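Local coordinates for protein 2-hydroxyisocaproyl-CoA dehydratase activator (Clostridium difficile, PDB 4EHU) that uses ATP hydrolysis to drive transfer of one electron from its [4Fe-4S] cluster to (R)-2-hydroxyisocaproyl-CoA dehydratase, activating that enzyme for L-leucine fermentation, at residues A[89-94]-A[233-238]; A[138-143]-A[184-189]; A[15-20]-A[50-55]. One frame throughout, in Å; residues are numbered along the deposited sequence.

Contact 1: residues A[89-94]-A[233-238]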
loop_
_atom_site.group_PDB
_atom_site.type_symbol
_atom_site.label_atom_id
_atom_site.label_comp_id
_atom_site.label_asym_id
_atom_site.label_seq_id
_atom_site.Cartn_x
_atom_site.Cartn_y
_atom_site.Cartn_z
ATOM N N PHE A 89 28.830 0.744 -17.164
ATOM C CA PHE A 89 30.064 -0.049 -17.212
ATOM C C PHE A 89 29.838 -1.408 -17.908
ATOM O O PHE A 89 30.764 -1.941 -18.569
ATOM C CB PHE A 89 30.578 -0.223 -15.779
ATOM C CG PHE A 89 31.842 -1.043 -15.659
ATOM C CD1 PHE A 89 33.086 -0.468 -15.855
ATOM C CD2 PHE A 89 31.767 -2.375 -15.305
ATOM C CE1 PHE A 89 34.254 -1.229 -15.723
ATOM C CE2 PHE A 89 32.918 -3.135 -15.170
ATOM C CZ PHE A 89 34.159 -2.557 -15.375
ATOM N N ILE A 90 28.627 -1.956 -17.776
ATOM C CA ILE A 90 28.300 -3.296 -18.276
ATOM C C ILE A 90 27.583 -3.310 -19.617
ATOM O O ILE A 90 27.813 -4.205 -20.425
ATOM C CB ILE A 90 27.322 -4.039 -17.343
ATOM C CG1 ILE A 90 27.902 -4.232 -15.953
ATOM C CG2 ILE A 90 26.954 -5.417 -17.947
ATOM C CD1 ILE A 90 26.871 -4.757 -14.984
ATOM N N ILE A 91 26.678 -2.354 -19.823
ATOM C CA ILE A 91 25.774 -2.372 -20.972
ATOM C C ILE A 91 25.873 -1.046 -21.705
ATOM O O ILE A 91 25.435 -0.016 -21.186
ATOM C CB ILE A 91 24.306 -2.577 -20.513
ATOM C CG1 ILE A 91 24.162 -3.945 -19.844
ATOM C CG2 ILE A 91 23.347 -2.453 -21.702
ATOM C CD1 ILE A 91 22.974 -4.065 -18.955
ATOM N N PRO A 92 26.462 -1.059 -22.916
ATOM C CA PRO A 92 26.608 0.153 -23.726
ATOM C C PRO A 92 25.278 0.708 -24.233
ATOM O O PRO A 92 24.313 -0.039 -24.394
ATOM C CB PRO A 92 27.466 -0.317 -24.915
ATOM C CG PRO A 92 28.190 -1.519 -24.407
ATOM C CD PRO A 92 27.186 -2.198 -23.502
ATOM N N GLU A 93 25.252 2.018 -24.461
ATOM C CA GLU A 93 24.129 2.661 -25.126
ATOM C C GLU A 93 22.872 2.603 -24.256
ATOM O O GLU A 93 21.771 2.558 -24.781
ATOM C CB GLU A 93 23.842 1.970 -26.457
ATOM C CG GLU A 93 25.078 1.797 -27.325
ATOM C CD GLU A 93 25.793 3.104 -27.565
ATOM O OE1 GLU A 93 25.112 4.145 -27.661
ATOM O OE2 GLU A 93 27.038 3.093 -27.643
ATOM N N THR A 94 23.045 2.604 -22.936
ATOM C CA THR A 94 21.876 2.591 -22.044
ATOM C C THR A 94 21.254 3.987 -21.897
ATOM O O THR A 94 21.958 4.964 -21.617
ATOM C CB THR A 94 22.234 2.071 -20.641
ATOM O OG1 THR A 94 22.628 0.701 -20.711
ATOM C CG2 THR A 94 21.007 2.165 -19.722
ATOM N N GLU A 233 12.197 -4.321 -25.851
ATOM C CA GLU A 233 13.158 -5.283 -25.305
ATOM C C GLU A 233 13.814 -4.687 -24.068
ATOM O O GLU A 233 14.091 -3.489 -24.024
ATOM C CB GLU A 233 14.251 -5.628 -26.319
ATOM C CG GLU A 233 13.743 -6.395 -27.529
ATOM C CD GLU A 233 14.818 -7.251 -28.169
ATOM O OE1 GLU A 233 16.006 -7.076 -27.823
ATOM O OE2 GLU A 233 14.476 -8.106 -29.011
ATOM N N ILE A 234 14.040 -5.527 -23.066
ATOM C CA ILE A 234 14.741 -5.113 -21.859
ATOM C C ILE A 234 15.977 -5.959 -21.660
ATOM O O ILE A 234 15.929 -7.197 -21.772
ATOM C CB ILE A 234 13.832 -5.256 -20.629
ATOM C CG1 ILE A 234 12.649 -4.317 -20.773
ATOM C CG2 ILE A 234 14.621 -4.926 -19.342
ATOM C CD1 ILE A 234 11.678 -4.373 -19.590
ATOM N N ILE A 235 17.093 -5.301 -21.381
ATOM C CA ILE A 235 18.342 -5.984 -21.123
ATOM C C ILE A 235 18.502 -6.094 -19.621
ATOM O O ILE A 235 18.227 -5.137 -18.894
ATOM C CB ILE A 235 19.533 -5.208 -21.710
ATOM C CG1 ILE A 235 19.394 -5.107 -23.231
ATOM C CG2 ILE A 235 20.855 -5.881 -21.326
ATOM C CD1 ILE A 235 20.396 -4.144 -23.873
ATOM N N VAL A 236 18.913 -7.259 -19.146
ATOM C CA VAL A 236 19.188 -7.456 -17.737
ATOM C C VAL A 236 20.659 -7.896 -17.604
ATOM O O VAL A 236 21.087 -8.850 -18.249
ATOM C CB VAL A 236 18.265 -8.527 -17.109
ATOM C CG1 VAL A 236 18.529 -8.654 -15.607
ATOM C CG2 VAL A 236 16.786 -8.181 -17.337
ATOM N N PRO A 237 21.444 -7.197 -16.780
ATOM C CA PRO A 237 22.837 -7.619 -16.560
ATOM C C PRO A 237 22.884 -8.996 -15.931
ATOM O O PRO A 237 21.861 -9.474 -15.450
ATOM C CB PRO A 237 23.374 -6.588 -15.556
ATOM C CG PRO A 237 22.375 -5.462 -15.552
ATOM C CD PRO A 237 21.058 -6.047 -15.943
ATOM N N ASP A 238 24.055 -9.645 -15.954
ATOM C CA ASP A 238 24.192 -10.917 -15.285
ATOM C C ASP A 238 23.988 -10.757 -13.784
ATOM O O ASP A 238 23.583 -11.698 -13.108
ATOM C CB ASP A 238 25.576 -11.525 -15.570
ATOM C CG ASP A 238 25.747 -11.913 -17.035
ATOM O OD1 ASP A 238 24.734 -12.259 -17.683
ATOM O OD2 ASP A 238 26.889 -11.869 -17.538
#

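Contact 2: residues A[138-143]-A[184-189]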
loop_
_atom_site.group_PDB
_atom_site.type_symbol
_atom_site.label_atom_id
_atom_site.label_comp_id
_atom_site.label_asym_id
_atom_site.label_seq_id
_atom_site.Cartn_x
_atom_site.Cartn_y
_atom_site.Cartn_z
ATOM N N LYS A 138 4.814 -15.113 0.075
ATOM C CA LYS A 138 4.509 -15.685 1.379
ATOM C C LYS A 138 3.116 -16.301 1.381
ATOM O O LYS A 138 2.906 -17.393 1.907
ATOM C CB LYS A 138 4.622 -14.611 2.467
ATOM C CG LYS A 138 4.425 -15.105 3.891
ATOM C CD LYS A 138 4.547 -13.941 4.872
ATOM C CE LYS A 138 4.508 -14.401 6.326
ATOM N NZ LYS A 138 4.649 -13.259 7.285
ATOM N N ILE A 139 2.161 -15.612 0.767
ATOM C CA ILE A 139 0.779 -16.076 0.773
ATOM C C ILE A 139 0.577 -17.325 -0.072
ATOM O O ILE A 139 -0.177 -18.230 0.308
ATOM C CB ILE A 139 -0.158 -14.986 0.262
ATOM C CG1 ILE A 139 -0.015 -13.752 1.138
ATOM C CG2 ILE A 139 -1.603 -15.471 0.278
ATOM C CD1 ILE A 139 -0.610 -12.537 0.515
ATOM N N ILE A 140 1.236 -17.380 -1.230
ATOM C CA ILE A 140 1.085 -18.532 -2.111
ATOM C C ILE A 140 2.084 -19.633 -1.746
ATOM O O ILE A 140 2.068 -20.707 -2.328
ATOM C CB ILE A 140 1.225 -18.133 -3.586
ATOM C CG1 ILE A 140 2.636 -17.640 -3.881
ATOM C CG2 ILE A 140 0.196 -17.054 -3.947
ATOM C CD1 ILE A 140 2.868 -17.372 -5.353
ATOM N N GLU A 141 2.923 -19.348 -0.756
ATOM C CA GLU A 141 3.880 -20.299 -0.202
ATOM C C GLU A 141 4.883 -20.837 -1.226
ATOM O O GLU A 141 5.082 -22.039 -1.351
ATOM C CB GLU A 141 3.139 -21.431 0.516
ATOM C CG GLU A 141 2.236 -20.893 1.613
ATOM C CD GLU A 141 1.525 -21.976 2.394
ATOM O OE1 GLU A 141 1.495 -23.129 1.920
ATOM O OE2 GLU A 141 1.000 -21.666 3.483
ATOM N N VAL A 142 5.526 -19.927 -1.944
ATOM C CA VAL A 142 6.695 -20.281 -2.734
ATOM C C VAL A 142 7.765 -19.238 -2.478
ATOM O O VAL A 142 7.464 -18.129 -2.054
ATOM C CB VAL A 142 6.381 -20.338 -4.231
ATOM C CG1 VAL A 142 5.240 -21.318 -4.497
ATOM C CG2 VAL A 142 6.051 -18.965 -4.744
ATOM N N ASP A 143 9.021 -19.582 -2.719
ATOM C CA ASP A 143 10.080 -18.617 -2.504
ATOM C C ASP A 143 10.053 -17.608 -3.642
ATOM O O ASP A 143 9.672 -17.940 -4.774
ATOM C CB ASP A 143 11.440 -19.310 -2.456
ATOM C CG ASP A 143 11.468 -20.472 -1.483
ATOM O OD1 ASP A 143 10.647 -20.482 -0.541
ATOM O OD2 ASP A 143 12.311 -21.377 -1.664
ATOM N N ASP A 184 -0.830 -19.290 -13.024
ATOM C CA ASP A 184 -1.672 -18.184 -13.493
ATOM C C ASP A 184 -1.850 -17.100 -12.433
ATOM O O ASP A 184 -1.981 -15.935 -12.768
ATOM C CB ASP A 184 -3.043 -18.705 -13.944
ATOM C CG ASP A 184 -2.936 -19.557 -15.214
ATOM O OD1 ASP A 184 -2.081 -19.216 -16.063
ATOM O OD2 ASP A 184 -3.682 -20.573 -15.346
ATOM N N ILE A 185 -1.857 -17.503 -11.167
ATOM C CA ILE A 185 -1.879 -16.548 -10.047
ATOM C C ILE A 185 -0.593 -15.751 -10.043
ATOM O O ILE A 185 -0.613 -14.524 -9.948
ATOM C CB ILE A 185 -2.048 -17.263 -8.687
ATOM C CG1 ILE A 185 -3.411 -17.963 -8.627
ATOM C CG2 ILE A 185 -1.914 -16.262 -7.511
ATOM C CD1 ILE A 185 -3.577 -18.821 -7.394
ATOM N N VAL A 186 0.531 -16.447 -10.175
ATOM C CA VAL A 186 1.835 -15.777 -10.235
ATOM C C VAL A 186 1.939 -14.844 -11.449
ATOM O O VAL A 186 2.432 -13.717 -11.311
ATOM C CB VAL A 186 2.992 -16.791 -10.256
ATOM C CG1 VAL A 186 4.339 -16.080 -10.456
ATOM C CG2 VAL A 186 3.002 -17.600 -8.962
ATOM N N ALA A 187 1.490 -15.274 -12.633
ATOM C CA ALA A 187 1.546 -14.367 -13.781
ATOM C C ALA A 187 0.751 -13.094 -13.480
ATOM O O ALA A 187 1.174 -12.009 -13.873
ATOM C CB ALA A 187 1.019 -15.032 -15.083
ATOM N N GLY A 188 -0.402 -13.229 -12.824
ATOM C CA GLY A 188 -1.221 -12.059 -12.507
ATOM C C GLY A 188 -0.499 -11.127 -11.559
ATOM O O GLY A 188 -0.568 -9.925 -11.719
ATOM N N ILE A 189 0.173 -11.698 -10.566
ATOM C CA ILE A 189 0.977 -10.927 -9.615
ATOM C C ILE A 189 2.082 -10.145 -10.354
ATOM O O ILE A 189 2.321 -8.978 -10.077
ATOM C CB ILE A 189 1.581 -11.892 -8.574
ATOM C CG1 ILE A 189 0.507 -12.277 -7.535
ATOM C CG2 ILE A 189 2.823 -11.286 -7.914
ATOM C CD1 ILE A 189 0.898 -13.539 -6.738
#

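Contact 3: residues A[15-20]-A[50-55]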
loop_
_atom_site.group_PDB
_atom_site.type_symbol
_atom_site.label_atom_id
_atom_site.label_comp_id
_atom_site.label_asym_id
_atom_site.label_seq_id
_atom_site.Cartn_x
_atom_site.Cartn_y
_atom_site.Cartn_z
ATOM N N GLY A 15 27.641 -5.898 -1.919
ATOM C CA GLY A 15 29.029 -5.456 -1.943
ATOM C C GLY A 15 29.775 -5.971 -3.161
ATOM O O GLY A 15 29.509 -7.069 -3.645
ATOM N N VAL A 16 30.714 -5.172 -3.654
ATOM C CA VAL A 16 31.574 -5.569 -4.768
ATOM C C VAL A 16 32.992 -5.136 -4.445
ATOM O O VAL A 16 33.184 -4.023 -3.952
ATOM C CB VAL A 16 31.154 -4.870 -6.080
ATOM C CG1 VAL A 16 32.218 -5.051 -7.142
ATOM C CG2 VAL A 16 29.782 -5.416 -6.574
ATOM N N ILE A 17 33.967 -6.016 -4.687
ATOM C CA ILE A 17 35.367 -5.611 -4.720
ATOM C C ILE A 17 35.807 -5.613 -6.177
ATOM O O ILE A 17 35.639 -6.609 -6.893
ATOM C CB ILE A 17 36.288 -6.552 -3.900
ATOM C CG1 ILE A 17 35.932 -6.478 -2.414
ATOM C CG2 ILE A 17 37.760 -6.166 -4.113
ATOM C CD1 ILE A 17 36.797 -7.342 -1.519
ATOM N N LEU A 18 36.354 -4.485 -6.609
ATOM C CA LEU A 18 36.752 -4.275 -7.997
ATOM C C LEU A 18 38.265 -4.098 -8.062
ATOM O O LEU A 18 38.848 -3.363 -7.262
ATOM C CB LEU A 18 36.060 -3.023 -8.532
ATOM C CG LEU A 18 36.224 -2.633 -9.999
ATOM C CD1 LEU A 18 35.471 -3.601 -10.913
ATOM C CD2 LEU A 18 35.698 -1.221 -10.192
ATOM N N LYS A 19 38.896 -4.775 -9.012
ATOM C CA LYS A 19 40.348 -4.721 -9.164
ATOM C C LYS A 19 40.702 -3.813 -10.334
ATOM O O LYS A 19 40.225 -4.023 -11.452
ATOM C CB LYS A 19 40.904 -6.124 -9.413
ATOM C CG LYS A 19 42.441 -6.227 -9.339
ATOM C CD LYS A 19 42.899 -7.636 -9.659
ATOM C CE LYS A 19 44.416 -7.733 -9.659
ATOM N NZ LYS A 19 44.882 -9.128 -9.905
ATOM N N ASN A 20 41.523 -2.805 -10.059
ATOM C CA ASN A 20 41.984 -1.851 -11.066
ATOM C C ASN A 20 40.845 -1.284 -11.892
ATOM O O ASN A 20 40.998 -1.038 -13.086
ATOM C CB ASN A 20 43.024 -2.492 -11.984
ATOM C CG ASN A 20 44.255 -2.932 -11.232
ATOM O OD1 ASN A 20 44.784 -4.024 -11.456
ATOM N ND2 ASN A 20 44.709 -2.091 -10.318
ATOM N N THR A 50 38.067 -13.264 -0.899
ATOM C CA THR A 50 39.243 -12.697 -1.548
ATOM C C THR A 50 40.514 -12.888 -0.730
ATOM O O THR A 50 41.619 -12.787 -1.261
ATOM C CB THR A 50 39.065 -11.192 -1.781
ATOM O OG1 THR A 50 38.971 -10.525 -0.518
ATOM C CG2 THR A 50 37.804 -10.913 -2.603
ATOM N N GLY A 51 40.356 -13.153 0.562
ATOM C CA GLY A 51 41.490 -13.217 1.464
ATOM C C GLY A 51 42.072 -11.839 1.708
ATOM O O GLY A 51 43.194 -11.702 2.195
ATOM N N LEU A 52 41.303 -10.812 1.365
ATOM C CA LEU A 52 41.730 -9.435 1.569
ATOM C C LEU A 52 41.270 -8.937 2.935
ATOM O O LEU A 52 40.431 -9.561 3.583
ATOM C CB LEU A 52 41.164 -8.533 0.464
ATOM C CG LEU A 52 41.684 -8.791 -0.956
ATOM C CD1 LEU A 52 40.828 -8.063 -1.999
ATOM C CD2 LEU A 52 43.153 -8.385 -1.069
ATOM N N ALA A 53 41.837 -7.818 3.371
ATOM C CA ALA A 53 41.417 -7.167 4.604
ATOM C C ALA A 53 41.161 -5.694 4.322
ATOM O O ALA A 53 41.513 -5.193 3.257
ATOM C CB ALA A 53 42.476 -7.327 5.676
ATOM N N ARG A 54 40.549 -4.999 5.273
ATOM C CA ARG A 54 40.225 -3.594 5.085
ATOM C C ARG A 54 41.427 -2.832 4.549
ATOM O O ARG A 54 41.298 -2.026 3.636
ATOM C CB ARG A 54 39.755 -2.965 6.401
ATOM C CG ARG A 54 39.425 -1.480 6.296
ATOM C CD ARG A 54 38.386 -1.220 5.214
ATOM N NE ARG A 54 37.914 0.164 5.188
ATOM C CZ ARG A 54 38.442 1.126 4.436
ATOM N NH1 ARG A 54 39.482 0.870 3.644
ATOM N NH2 ARG A 54 37.934 2.351 4.483
ATOM N N GLU A 55 42.603 -3.088 5.111
ATOM C CA GLU A 55 43.775 -2.293 4.768
ATOM C C GLU A 55 44.180 -2.445 3.300
ATOM O O GLU A 55 44.882 -1.595 2.759
ATOM C CB GLU A 55 44.954 -2.629 5.691
ATOM C CG GLU A 55 45.535 -4.021 5.507
ATOM C CD GLU A 55 45.136 -4.983 6.614
ATOM O OE1 GLU A 55 44.038 -4.821 7.188
ATOM O OE2 GLU A 55 45.930 -5.900 6.913
#

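Contact 1: residues A[89-94]-A[233-238]
Ile90 and Pro237 mark the closest backbone approach, with their CA atoms 7.2 Å apart. Segment 89-94 takes in the last two residues of helix 79-90 and the loop after it. Ile91 is the first residue to leave helical geometry, and its extended backbone starts the connection toward strand 96-100. Segment 233-238 contains the short, weakly bonded strand 234-235 and the loop that follows. Here the backbone alternates, so Ile235 and Pro237 both face the helix end while Val236 points away.

The contact between the segments is apolar, and Ile91 carries most of it. Its CD1 lies 3.7 Å from Ile235 CG2. The same methyl is 3.7 Å from Pro237 CG, which places it against both partners at once. Its chi1 of -63° points CG1 across the contact, and the nearly extended chi2 of 159° carries CD1 on to the two partners. The Ile91 and Ile235 side chains run antiparallel alongside one another. A second pair forms, with Ile91 CG2 4.0 Å from Ile235 CD1. Pro237 instead meets Ile91 at about a right angle and offers the CG and CD edge of its ring. Ile90 adds a lighter touch, its CD1 4.0 Å from Pro237 CB. The turn after the helix is tied internally, because Thr94 OG1 donates to Ile91 O at 2.9 Å. The hydroxyl sits above the carbonyl plane.

The side chain of Pro237 is about 9 Å from that of the ATP-binding Gln241. The contact joins the end of helix 79-90 to edge strand 234-235 of the second mixed sheet (order 3-2-1-4-5) of the actin-like ATPase fold. Neighbouring strand 210-213 supplies Val211, which touches Ile91, Thr94 and Pro237. Helix 243-261 adds Leu246 on Ile90 and Thr243 on Pro237.

Contact 2: residues A[138-143]-A[184-189]
Ile140 meets Ile185 and Val186 where the end of helix 130-140 comes up to helix 182-204. Before it in the sequence, Ile139 faces helix 165-177 and packs on Glu169 and Ile173. Ile140 then turns to the second segment, its CA 8.6 Å from that of Val186. Its CG1 sits between the backbone N and the carbonyl carbon (chi1 65°), and CG2 lies beside the N. The two branches therefore reach different partners. CD1 comes within 3.6 Å of Val186 CG2, and the two side chains cross at about a right angle. CG2 rests more loosely on Ile185, 4.2 Å from its CG2 methyl. The contact thus packs helix 130-140, which carries the ATP-binding Asp134 earlier in its length, on helix 182-204. Leu147 and Val172 also touch Ile140, so helices 147-151 and 165-177 join the same apolar cluster. Glu141 follows with positive phi (59°). It is the C-prime residue of a Schellman motif that ends the helix. A weak bond of 3.3 Å links Glu141 N to Lys138 O. Val142 N pairs with Ala137 O, and its side chain packs on Leu147. At Asp143 the backbone N is hydrogen-bonded to Glu146 OE1.

Contact 3: residues A[15-20]-A[50-55]
Ile17 and Thr50 reach toward each other tip to tip. The CD1 methyl of Ile17 ends 3.9 Å from Thr50 CG2, and it is 4.0 Å from Thr50 OG1. Leu52 comes at the same isoleucine from another direction and crosses it obliquely. Its CD1 lies 4.1 Å from Ile17 CD1. That leucine methyl is also 4.2 Å from Ile17 CG2, so it spans both branches of the isoleucine. In Ile17 the CG1 branch is anti to the carbonyl carbon (chi1 -65°), and its chain is fully extended beyond that. This carries CD1 away from the strand to the two partners.

In Thr50, OG1 sits between the backbone N and the carbonyl carbon (chi1 64°), with the methyl beside the N and turned to Ile17. OG1 accepts from Leu52 N at 3.0 Å, with an N-H...O angle of 149°, which makes an ST turn. The same hydroxyl is hydrogen-bonded to Leu46 O in the helix behind it. These two bonds are consistent with a fixed rotation of Thr50. Between the two contact residues, Gly51 has positive phi and is poorly ordered. The ST turn spans it and brings Leu52 round to the same isoleucine as Thr50.

Strand 13-19 lies between strands 2-8 and 23-30, antiparallel to both. Ile17 also touches Tyr2, Met4 and Val25 of these neighbours, while Leu46 of helix 38-50 packs on it. Leu18 points to the other face of the sheet, where helix 243-261 supplies Ala249 and Leu250. The contact thus seats the end of helix 38-50 and its exit loop on the first mixed sheet. This sheet, with strand order 3-2-1-4-5 and helix 38-50 crossing to strand 57-63, has the ribonuclease H-like arrangement of actin-type ATPases, to which this family belongs.

From the N terminus, contact 3 comes first. Segment 50-55 returns to strand 13-19 and closes a loop within the region of the first sheet. The chain then adds strands 57-63 and 75-76 to that sheet and runs through helix 79-90, whose end opens contact 1. The loop holds four strands of the second sheet, and its closing segment brings the fifth, strand 234-235, against the end of helix 79-90. Contact 2 is nested inside it and joins helix 130-140 to helix 182-204. Contact 3 is in series with both. Contacts 2 and 3 lie on opposite sides of the chain's centre, their centres 38 Å apart. Contacts 1 and 3 do not touch.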